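Local coordinates for protein aminotransferase, classes I and II (Silicibacter pomeroyi DSS-3, PDB 3H14) that probably transfers amino groups between L-aspartate and 2-oxoglutarate, using pyridoxal 5'-phosphate as its cofactor, at residues Ile34-Gly42 with Leu357-Thr365. Sequence-based numbering, arbitrary orientation.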
ATOM      1  N   ILE A  34       0.650  17.298  13.588  1.00 18.59           N
ATOM      2  CA  ILE A  34       0.751  17.099  12.157  1.00 18.70           C
ATOM      3  C   ILE A  34       0.893  15.580  11.942  1.00 18.75           C
ATOM      4  O   ILE A  34       1.775  14.908  12.497  1.00 17.04           O
ATOM      5  CB  ILE A  34       1.910  17.881  11.517  1.00 18.96           C
ATOM      6  CG1 ILE A  34       1.772  19.388  11.796  1.00 18.27           C
ATOM      7  CG2 ILE A  34       1.949  17.606  10.002  1.00 18.75           C
ATOM      8  CD1 ILE A  34       0.552  20.030  11.157  1.00 18.35           C
ATOM      9  N   HIS A  35      -0.023  15.042  11.143  1.00 18.84           N
ATOM     10  CA  HIS A  35      -0.205  13.592  11.030  1.00 18.46           C
ATOM     11  C   HIS A  35       0.578  13.145   9.832  1.00 18.81           C
ATOM     12  O   HIS A  35       0.111  13.293   8.718  1.00 17.76           O
ATOM     13  CB  HIS A  35      -1.680  13.253  10.906  1.00 19.27           C
ATOM     14  CG  HIS A  35      -2.386  13.267  12.214  1.00 17.18           C
ATOM     15  ND1 HIS A  35      -2.447  12.161  13.022  1.00 19.83           N
ATOM     16  CD2 HIS A  35      -3.006  14.261  12.889  1.00 20.21           C
ATOM     17  CE1 HIS A  35      -3.089  12.463  14.134  1.00 22.88           C
ATOM     18  NE2 HIS A  35      -3.428  13.735  14.085  1.00 19.94           N
HETATM   19  N   MSE A  36       1.822  12.716  10.078  1.00 19.78           N
HETATM   20  CA  MSE A  36       2.703  12.129   9.059  1.00 23.23           C
HETATM   21  C   MSE A  36       2.877  10.614   9.237  1.00 21.54           C
HETATM   22  O   MSE A  36       3.802  10.014   8.689  1.00 20.95           O
HETATM   23  CB  MSE A  36       4.055  12.861   9.036  1.00 23.32           C
HETATM   24  CG  MSE A  36       3.884  14.279   8.623  1.00 26.51           C
HETATM   25 SE   MSE A  36       5.593  15.251   8.471  1.00 36.09          SE
HETATM   26  CE  MSE A  36       5.072  16.506   7.117  1.00 31.29           C
ATOM     27  N   GLU A  37       1.941  10.009   9.946  1.00 21.02           N
ATOM     28  CA  GLU A  37       1.964   8.587  10.293  1.00 22.36           C
ATOM     29  C   GLU A  37       0.957   7.693   9.559  1.00 23.51           C
ATOM     30  O   GLU A  37       1.032   6.466   9.719  1.00 23.00           O
ATOM     31  CB  GLU A  37       1.785   8.385  11.803  1.00 21.37           C
ATOM     32  CG  GLU A  37       0.327   8.347  12.399  1.00 22.88           C
ATOM     33  CD  GLU A  37      -0.411   9.671  12.364  1.00 22.65           C
ATOM     34  OE1 GLU A  37      -0.006  10.591  11.613  1.00 17.97           O
ATOM     35  OE2 GLU A  37      -1.437   9.778  13.068  1.00 22.59           O
ATOM     36  N   VAL A  38       0.027   8.278   8.797  1.00 24.29           N
ATOM     37  CA  VAL A  38      -1.097   7.484   8.247  1.00 25.57           C
ATOM     38  C   VAL A  38      -0.836   7.082   6.820  1.00 25.96           C
ATOM     39  O   VAL A  38      -0.229   7.800   6.067  1.00 27.04           O
ATOM     40  CB  VAL A  38      -2.464   8.195   8.334  1.00 26.43           C
ATOM     41  CG1 VAL A  38      -3.597   7.165   8.101  1.00 26.93           C
ATOM     42  CG2 VAL A  38      -2.677   8.881   9.706  1.00 26.20           C
ATOM     43  N   GLY A  39      -1.275   5.891   6.457  1.00 26.38           N
ATOM     44  CA  GLY A  39      -1.078   5.410   5.129  1.00 27.03           C
ATOM     45  C   GLY A  39      -2.348   5.506   4.309  1.00 26.91           C
ATOM     46  O   GLY A  39      -2.745   4.535   3.708  1.00 26.90           O
ATOM     47  N   GLN A  40      -2.971   6.677   4.313  1.00 26.66           N
ATOM     48  CA  GLN A  40      -4.260   6.901   3.647  1.00 27.49           C
ATOM     49  C   GLN A  40      -4.295   8.342   3.197  1.00 26.68           C
ATOM     50  O   GLN A  40      -3.695   9.191   3.865  1.00 25.99           O
ATOM     51  CB  GLN A  40      -5.439   6.723   4.605  1.00 27.45           C
ATOM     52  CG  GLN A  40      -5.334   5.596   5.603  1.00 31.48           C
ATOM     53  CD  GLN A  40      -6.433   5.633   6.662  1.00 31.25           C
ATOM     54  OE1 GLN A  40      -7.017   6.689   6.968  1.00 36.76           O
ATOM     55  NE2 GLN A  40      -6.714   4.475   7.232  1.00 38.54           N
ATOM     56  N   PRO A  41      -4.999   8.635   2.091  1.00 25.58           N
ATOM     57  CA  PRO A  41      -5.135  10.008   1.644  1.00 25.15           C
ATOM     58  C   PRO A  41      -5.745  10.942   2.689  1.00 25.51           C
ATOM     59  O   PRO A  41      -6.528  10.510   3.549  1.00 24.76           O
ATOM     60  CB  PRO A  41      -6.061   9.893   0.433  1.00 25.42           C
ATOM     61  CG  PRO A  41      -5.891   8.525  -0.034  1.00 24.49           C
ATOM     62  CD  PRO A  41      -5.670   7.698   1.167  1.00 25.15           C
ATOM     63  N   GLY A  42      -5.365  12.217   2.622  1.00 25.24           N
ATOM     64  CA  GLY A  42      -5.973  13.228   3.461  1.00 25.88           C
ATOM     65  C   GLY A  42      -7.404  13.527   2.995  1.00 26.21           C
ATOM     66  O   GLY A  42      -8.214  14.053   3.748  1.00 27.52           O
ATOM     67  N   LEU A 357      12.384   4.927   9.863  1.00 17.02           N
ATOM     68  CA  LEU A 357      11.113   5.628  10.034  1.00 18.61           C
ATOM     69  C   LEU A 357      10.390   5.763   8.706  1.00 17.99           C
ATOM     70  O   LEU A 357      11.017   5.929   7.671  1.00 18.70           O
ATOM     71  CB  LEU A 357      11.347   7.071  10.531  1.00 19.49           C
ATOM     72  CG  LEU A 357      11.586   7.450  11.972  1.00 21.90           C
ATOM     73  CD1 LEU A 357      11.668   8.971  12.051  1.00 21.46           C
ATOM     74  CD2 LEU A 357      10.513   6.966  12.932  1.00 20.74           C
ATOM     75  N   ARG A 358       9.056   5.789   8.748  1.00 17.73           N
ATOM     76  CA  ARG A 358       8.265   6.120   7.572  1.00 16.91           C
ATOM     77  C   ARG A 358       7.541   7.446   7.809  1.00 17.54           C
ATOM     78  O   ARG A 358       6.880   7.597   8.807  1.00 18.21           O
ATOM     79  CB  ARG A 358       7.230   5.028   7.267  1.00 17.16           C
ATOM     80  CG  ARG A 358       6.587   5.209   5.915  1.00 14.02           C
ATOM     81  CD  ARG A 358       5.303   4.399   5.719  1.00 17.12           C
ATOM     82  NE  ARG A 358       4.185   4.927   6.521  1.00 18.07           N
ATOM     83  CZ  ARG A 358       2.979   4.348   6.560  1.00 20.24           C
ATOM     84  NH1 ARG A 358       2.736   3.264   5.841  1.00 17.17           N
ATOM     85  NH2 ARG A 358       2.031   4.845   7.318  1.00 20.04           N
ATOM     86  N   PHE A 359       7.673   8.382   6.876  1.00 18.48           N
ATOM     87  CA  PHE A 359       6.888   9.603   6.849  1.00 19.22           C
ATOM     88  C   PHE A 359       5.822   9.431   5.806  1.00 19.74           C
ATOM     89  O   PHE A 359       6.089   8.866   4.756  1.00 20.80           O
ATOM     90  CB  PHE A 359       7.739  10.802   6.428  1.00 19.86           C
ATOM     91  CG  PHE A 359       8.881  11.092   7.338  1.00 21.68           C
ATOM     92  CD1 PHE A 359       8.731  12.009   8.385  1.00 21.46           C
ATOM     93  CD2 PHE A 359      10.099  10.445   7.171  1.00 22.58           C
ATOM     94  CE1 PHE A 359       9.781  12.291   9.236  1.00 21.58           C
ATOM     95  CE2 PHE A 359      11.172  10.722   8.012  1.00 22.41           C
ATOM     96  CZ  PHE A 359      11.025  11.640   9.048  1.00 22.02           C
ATOM     97  N   SER A 360       4.634   9.959   6.055  1.00 19.93           N
ATOM     98  CA  SER A 360       3.588  10.049   5.054  1.00 21.08           C
ATOM     99  C   SER A 360       3.390  11.519   4.717  1.00 21.06           C
ATOM    100  O   SER A 360       3.399  12.340   5.600  1.00 23.14           O
ATOM    101  CB  SER A 360       2.270   9.431   5.566  1.00 21.87           C
ATOM    102  OG  SER A 360       1.229   9.695   4.599  1.00 25.56           O
ATOM    103  N   TYR A 361       3.242  11.847   3.447  1.00 21.31           N
ATOM    104  CA  TYR A 361       2.965  13.221   3.046  1.00 21.29           C
ATOM    105  C   TYR A 361       1.593  13.348   2.359  1.00 21.94           C
ATOM    106  O   TYR A 361       1.404  14.183   1.497  1.00 21.97           O
ATOM    107  CB  TYR A 361       4.125  13.813   2.228  1.00 20.40           C
ATOM    108  CG  TYR A 361       4.597  13.073   0.996  1.00 19.99           C
ATOM    109  CD1 TYR A 361       5.701  12.215   1.032  1.00 17.74           C
ATOM    110  CD2 TYR A 361       3.971  13.254  -0.221  1.00 17.05           C
ATOM    111  CE1 TYR A 361       6.116  11.536  -0.112  1.00 16.78           C
ATOM    112  CE2 TYR A 361       4.387  12.596  -1.344  1.00 20.17           C
ATOM    113  CZ  TYR A 361       5.480  11.756  -1.295  1.00 16.53           C
ATOM    114  OH  TYR A 361       5.856  11.108  -2.443  1.00 17.96           O
ATOM    115  N   ALA A 362       0.630  12.551   2.816  1.00 22.22           N
ATOM    116  CA  ALA A 362      -0.698  12.486   2.205  1.00 25.10           C
ATOM    117  C   ALA A 362      -1.617  13.643   2.633  1.00 26.88           C
ATOM    118  O   ALA A 362      -2.688  13.804   2.047  1.00 30.94           O
ATOM    119  CB  ALA A 362      -1.347  11.151   2.538  1.00 24.51           C
ATOM    120  N   ARG A 363      -1.187  14.493   3.553  1.00 27.47           N
ATOM    121  CA  ARG A 363      -1.975  15.660   3.987  1.00 26.96           C
ATOM    122  C   ARG A 363      -1.807  16.925   3.125  1.00 26.99           C
ATOM    123  O   ARG A 363      -1.030  16.940   2.166  1.00 27.24           O
ATOM    124  CB  ARG A 363      -1.645  15.949   5.449  1.00 28.66           C
ATOM    125  CG  ARG A 363      -2.054  14.843   6.458  1.00 29.02           C
ATOM    126  CD  ARG A 363      -3.540  14.828   6.666  1.00 35.03           C
ATOM    127  NE  ARG A 363      -4.052  13.712   7.465  1.00 36.31           N
ATOM    128  CZ  ARG A 363      -4.697  13.843   8.625  1.00 39.01           C
ATOM    129  NH1 ARG A 363      -4.914  15.040   9.161  1.00 40.68           N
ATOM    130  NH2 ARG A 363      -5.129  12.763   9.267  1.00 41.31           N
ATOM    131  N   ALA A 364      -2.569  17.980   3.443  1.00 25.91           N
ATOM    132  CA  ALA A 364      -2.505  19.251   2.713  1.00 25.51           C
ATOM    133  C   ALA A 364      -1.090  19.820   2.721  1.00 24.61           C
ATOM    134  O   ALA A 364      -0.333  19.588   3.660  1.00 23.93           O
ATOM    135  CB  ALA A 364      -3.473  20.290   3.365  1.00 26.03           C
ATOM    136  N   THR A 365      -0.741  20.606   1.706  1.00 24.07           N
ATOM    137  CA  THR A 365       0.611  21.149   1.613  1.00 24.31           C
ATOM    138  C   THR A 365       0.951  22.029   2.809  1.00 25.24           C
ATOM    139  O   THR A 365       2.069  21.988   3.328  1.00 25.14           O
ATOM    140  CB  THR A 365       0.792  21.881   0.281  1.00 23.78           C
ATOM    141  OG1 THR A 365       0.558  20.938  -0.774  1.00 23.94           O
ATOM    142  CG2 THR A 365       2.166  22.517   0.158  1.00 23.81           C
TER
HETATM  143  O   HOH W   1       0.778  13.386   5.863  1.00 30.13           O
HETATM  144  O   HOH W   2       4.160   7.263   8.048  1.00 19.59           O
HETATM  145  O   HOH W   3      -0.712   3.480   8.242  1.00 32.93           O
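The carbonyl oxygen of M36 takes two donors: S360 N, 2.8 Å from M36 O, and a water that also donates to R358 O and accepts from R358 NE. This is a worked example from the small domain of fold type I, the fold expected of a class I aminotransferase, where the residues after strand 34-35 meet the end of strand 356-360 and the turn beyond it. In the four-stranded mixed sheet, strand 340-344 separates 34-35 from 356-360, yet the loop after H35 meets S360 directly. With OG anti to the backbone N (chi1 173°), the S360 hydroxyl donates to V38 O at 2.8 Å, nearly along the C=O axis, and receives a weak bond from A362 N. Replacing this serine by alanine removes the hydroxyl, which would probably leave V38 O without its donor and A362 N without its weak acceptor. R358, bent at chi3 (71°), turns NH2 to E37 O, a weak 3.1 Å bond near the guanidinium plane. This arginine, on strand 356-360, probably corresponds to the one that receives the substrate's alpha-carboxylate in class I aminotransferases; its NH1 bonds N172. G39 O accepts from K230 NZ, probably the lysine that forms the Schiff base with pyridoxal phosphate in this family. Farther along, G42 N donates to A362 O at 3.2 Å, and a second water ties H35 O, S360 O and R363 N together. H35 ND1 donates in its ring plane to the syn lone pair of E37 OE2, 2.6 Å away. R363, bent at chi2, lies beside that ring, the two planes 19° apart, with H35 CB over the guanidinium centre, 3.8 Å from R363 CZ.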